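PDB 5V4T: hypothetic aldehyde deformylating oxygenase from Sulfolobus tokodaii, which probably acts as a ferritin-like diiron oxidoreductase with aldehyde deformylating oxygenase activity. Local coordinates for residues A[36-41]-A[91-96]. Numbering follows the deposited sequence.
Sequences KKLSFE and EDFQSS
Phe93, at the C-terminal end of helix 80-93, lays its side chain against Leu38 and Ser39 of helix 34-46. Phe93 CB starts the contact, 3.8 Å from Leu38 CD1. Phe93 CG comes next, 4.0 Å from Leu38 CB, and Phe93 CD1 lies at 3.8 Å from the same Leu38 CB, near the Leu38 carbonyl oxygen. Farther out, Phe93 CE1 lies between that oxygen and Ser39 CA, 3.8 Å from the latter, and at the tip Phe93 CZ has moved on to Ser39, reaching Ser39 CB at 4.2 Å. The ring meets Leu38 CB and Ser39 CA obliquely; its outer carbons touch backbone atoms, Leu38 O and Ser39 CA. Leu38 runs the other way: chi1 -69° puts CG anti to the carbonyl carbon, chi2 162° then turns CD1 to Phe93 CB, and the two side chains slide by each other antiparallel. At the outer margin Gln94 NE2 approaches Leu38 CD1 at 4.3 Å, in loose van der Waals contact. No hydrogen bond joins the segments. Just before Phe93, Asp92 O accepts from both Ser95 N and Ser95 OG, the latter at 2.6 Å, while the Asp92 carboxylate forms salt bridges with Arg105 and Arg165. Cutting Phe93 back to an alanine would keep the CB contact with Leu38 CD1 but would probably strip Leu38 CB and Ser39 of the ring, opening a gap between the helices. Ile102 of helix 98-128 also touches Phe93. This is peripheral helix-helix packing in a ferritin-like helical bundle, with the bound iron about 11 Å from the Ser39 side chain.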
ATOM      1  N   LYS A  36      10.393 -10.756   4.568  1.00 22.32           N
ATOM      2  CA  LYS A  36      10.759 -10.357   5.954  1.00 22.91           C
ATOM      3  C   LYS A  36      12.292 -10.340   6.102  1.00 23.10           C
ATOM      4  O   LYS A  36      12.886  -9.307   6.486  1.00 25.77           O
ATOM      5  CB  LYS A  36      10.119 -11.322   6.960  1.00 25.22           C
ATOM      6  CG  LYS A  36      10.321 -10.939   8.419  1.00 25.83           C
ATOM      7  CD  LYS A  36       9.677 -11.983   9.328  1.00 28.07           C
ATOM      8  CE  LYS A  36       9.679 -11.501  10.756  1.00 29.70           C
ATOM      9  NZ  LYS A  36       9.089 -12.423  11.752  1.00 32.34           N
ATOM     10  N   LYS A  37      12.931 -11.446   5.732  1.00 24.43           N
ATOM     11  CA  LYS A  37      14.392 -11.554   5.802  1.00 25.92           C
ATOM     12  C   LYS A  37      15.073 -10.505   4.942  1.00 24.18           C
ATOM     13  O   LYS A  37      16.019  -9.855   5.366  1.00 24.36           O
ATOM     14  CB  LYS A  37      14.889 -12.921   5.319  1.00 30.41           C
ATOM     15  CG  LYS A  37      15.178 -13.797   6.483  1.00 39.68           C
ATOM     16  CD  LYS A  37      15.326 -15.269   6.109  1.00 46.63           C
ATOM     17  CE  LYS A  37      15.140 -16.116   7.371  1.00 50.38           C
ATOM     18  NZ  LYS A  37      15.412 -17.547   7.106  1.00 53.79           N
ATOM     19  N   LEU A  38      14.612 -10.375   3.708  1.00 21.54           N
ATOM     20  CA  LEU A  38      15.230  -9.412   2.790  1.00 20.52           C
ATOM     21  C   LEU A  38      15.090  -7.995   3.293  1.00 18.01           C
ATOM     22  O   LEU A  38      16.030  -7.231   3.244  1.00 19.56           O
ATOM     23  CB  LEU A  38      14.633  -9.537   1.412  1.00 20.77           C
ATOM     24  CG  LEU A  38      14.984 -10.838   0.667  1.00 25.40           C
ATOM     25  CD1 LEU A  38      14.000 -11.056  -0.474  1.00 25.43           C
ATOM     26  CD2 LEU A  38      16.419 -10.838   0.232  1.00 27.94           C
ATOM     27  N   SER A  39      13.915  -7.651   3.824  1.00 18.42           N
ATOM     28  CA  SER A  39      13.741  -6.277   4.309  1.00 17.66           C
ATOM     29  C   SER A  39      14.601  -6.013   5.546  1.00 16.41           C
ATOM     30  O   SER A  39      15.222  -4.938   5.698  1.00 16.16           O
ATOM     31  CB  SER A  39      12.252  -5.978   4.534  1.00 20.57           C
ATOM     32  OG  SER A  39      11.825  -6.593   5.703  1.00 25.43           O
ATOM     33  N   PHE A  40      14.725  -7.020   6.407  1.00 18.06           N
ATOM     34  CA  PHE A  40      15.601  -6.848   7.601  1.00 19.17           C
ATOM     35  C   PHE A  40      17.051  -6.667   7.176  1.00 18.49           C
ATOM     36  O   PHE A  40      17.780  -5.772   7.705  1.00 18.42           O
ATOM     37  CB  PHE A  40      15.518  -8.042   8.500  1.00 19.79           C
ATOM     38  CG  PHE A  40      14.280  -8.133   9.333  1.00 19.82           C
ATOM     39  CD1 PHE A  40      13.238  -7.209   9.270  1.00 22.36           C
ATOM     40  CD2 PHE A  40      14.149  -9.166  10.207  1.00 22.45           C
ATOM     41  CE1 PHE A  40      12.095  -7.369  10.110  1.00 25.76           C
ATOM     42  CE2 PHE A  40      13.061  -9.294  11.061  1.00 25.42           C
ATOM     43  CZ  PHE A  40      12.005  -8.413  10.987  1.00 22.09           C
ATOM     44  N   GLU A  41      17.464  -7.502   6.241  1.00 19.59           N
ATOM     45  CA  GLU A  41      18.830  -7.429   5.725  1.00 20.40           C
ATOM     46  C   GLU A  41      19.200  -6.104   5.126  1.00 17.90           C
ATOM     47  O   GLU A  41      20.217  -5.508   5.495  1.00 18.01           O
ATOM     48  CB  GLU A  41      19.103  -8.559   4.743  1.00 23.87           C
ATOM     49  CG  GLU A  41      19.041  -9.923   5.388  1.00 29.25           C
ATOM     50  CD  GLU A  41      19.158 -11.059   4.357  1.00 37.47           C
ATOM     51  OE1 GLU A  41      19.075 -10.793   3.123  1.00 45.02           O
ATOM     52  OE2 GLU A  41      19.345 -12.223   4.798  1.00 43.02           O
ATOM     53  N   GLU A  91      11.936  -9.943  -6.395  1.00 23.15           N
ATOM     54  CA  GLU A  91      13.023  -9.823  -7.412  1.00 24.28           C
ATOM     55  C   GLU A  91      13.871  -8.566  -7.220  1.00 23.44           C
ATOM     56  O   GLU A  91      15.115  -8.588  -7.251  1.00 22.95           O
ATOM     57  CB  GLU A  91      12.391  -9.879  -8.812  1.00 28.41           C
ATOM     58  CG  GLU A  91      11.694 -11.195  -9.115  1.00 32.78           C
ATOM     59  CD  GLU A  91      11.118 -11.272 -10.519  1.00 42.32           C
ATOM     60  OE1 GLU A  91      11.109 -10.253 -11.246  1.00 47.43           O
ATOM     61  OE2 GLU A  91      10.626 -12.361 -10.867  1.00 45.02           O
ATOM     62  N   ASP A  92      13.216  -7.441  -6.973  1.00 19.73           N
ATOM     63  CA  ASP A  92      13.912  -6.204  -6.726  1.00 19.81           C
ATOM     64  C   ASP A  92      14.834  -6.270  -5.519  1.00 18.59           C
ATOM     65  O   ASP A  92      15.936  -5.735  -5.581  1.00 22.35           O
ATOM     66  CB  ASP A  92      12.932  -5.038  -6.591  1.00 20.63           C
ATOM     67  CG  ASP A  92      12.330  -4.616  -7.964  1.00 21.16           C
ATOM     68  OD1 ASP A  92      12.880  -5.054  -9.028  1.00 22.71           O
ATOM     69  OD2 ASP A  92      11.323  -3.888  -7.962  1.00 21.39           O
ATOM     70  N   PHE A  93      14.370  -6.885  -4.442  1.00 19.44           N
ATOM     71  CA  PHE A  93      15.209  -7.005  -3.246  1.00 20.49           C
ATOM     72  C   PHE A  93      16.487  -7.801  -3.507  1.00 24.02           C
ATOM     73  O   PHE A  93      17.534  -7.543  -2.848  1.00 24.72           O
ATOM     74  CB  PHE A  93      14.439  -7.651  -2.125  1.00 20.45           C
ATOM     75  CG  PHE A  93      13.829  -6.648  -1.195  1.00 21.29           C
ATOM     76  CD1 PHE A  93      14.570  -6.061  -0.221  1.00 22.39           C
ATOM     77  CD2 PHE A  93      12.529  -6.282  -1.317  1.00 19.74           C
ATOM     78  CE1 PHE A  93      14.028  -5.173   0.650  1.00 23.05           C
ATOM     79  CE2 PHE A  93      11.952  -5.391  -0.449  1.00 21.05           C
ATOM     80  CZ  PHE A  93      12.708  -4.794   0.532  1.00 23.64           C
ATOM     81  N   GLN A  94      16.378  -8.692  -4.473  1.00 24.90           N
ATOM     82  CA  GLN A  94      17.476  -9.603  -4.829  1.00 28.46           C
ATOM     83  C   GLN A  94      18.305  -9.049  -5.955  1.00 27.31           C
ATOM     84  O   GLN A  94      19.277  -9.682  -6.387  1.00 31.06           O
ATOM     85  CB  GLN A  94      16.903 -10.960  -5.245  1.00 30.98           C
ATOM     86  CG  GLN A  94      16.210 -11.715  -4.153  1.00 32.63           C
ATOM     87  CD  GLN A  94      15.245 -12.798  -4.646  1.00 36.04           C
ATOM     88  OE1 GLN A  94      14.743 -12.827  -5.811  1.00 38.75           O
ATOM     89  NE2 GLN A  94      14.982 -13.698  -3.766  1.00 37.34           N
ATOM     90  N   SER A  95      17.976  -7.881  -6.463  1.00 25.86           N
ATOM     91  CA  SER A  95      18.672  -7.317  -7.588  1.00 26.15           C
ATOM     92  C   SER A  95      19.853  -6.501  -7.176  1.00 25.99           C
ATOM     93  O   SER A  95      20.054  -6.059  -6.028  1.00 25.43           O
ATOM     94  CB  SER A  95      17.738  -6.428  -8.430  1.00 25.52           C
ATOM     95  OG  SER A  95      17.422  -5.222  -7.704  1.00 22.14           O
ATOM     96  N   SER A  96      20.625  -6.200  -8.222  1.00 32.83           N
ATOM     97  CA  SER A  96      21.815  -5.398  -8.106  1.00 32.83           C
ATOM     98  C   SER A  96      21.515  -3.953  -7.656  1.00 29.57           C
ATOM     99  O   SER A  96      22.089  -3.426  -6.688  1.00 29.53           O
ATOM    100  CB  SER A  96      22.480  -5.421  -9.494  1.00 36.59           C
ATOM    101  OG  SER A  96      23.554  -4.513  -9.569  1.00 42.62           O
TER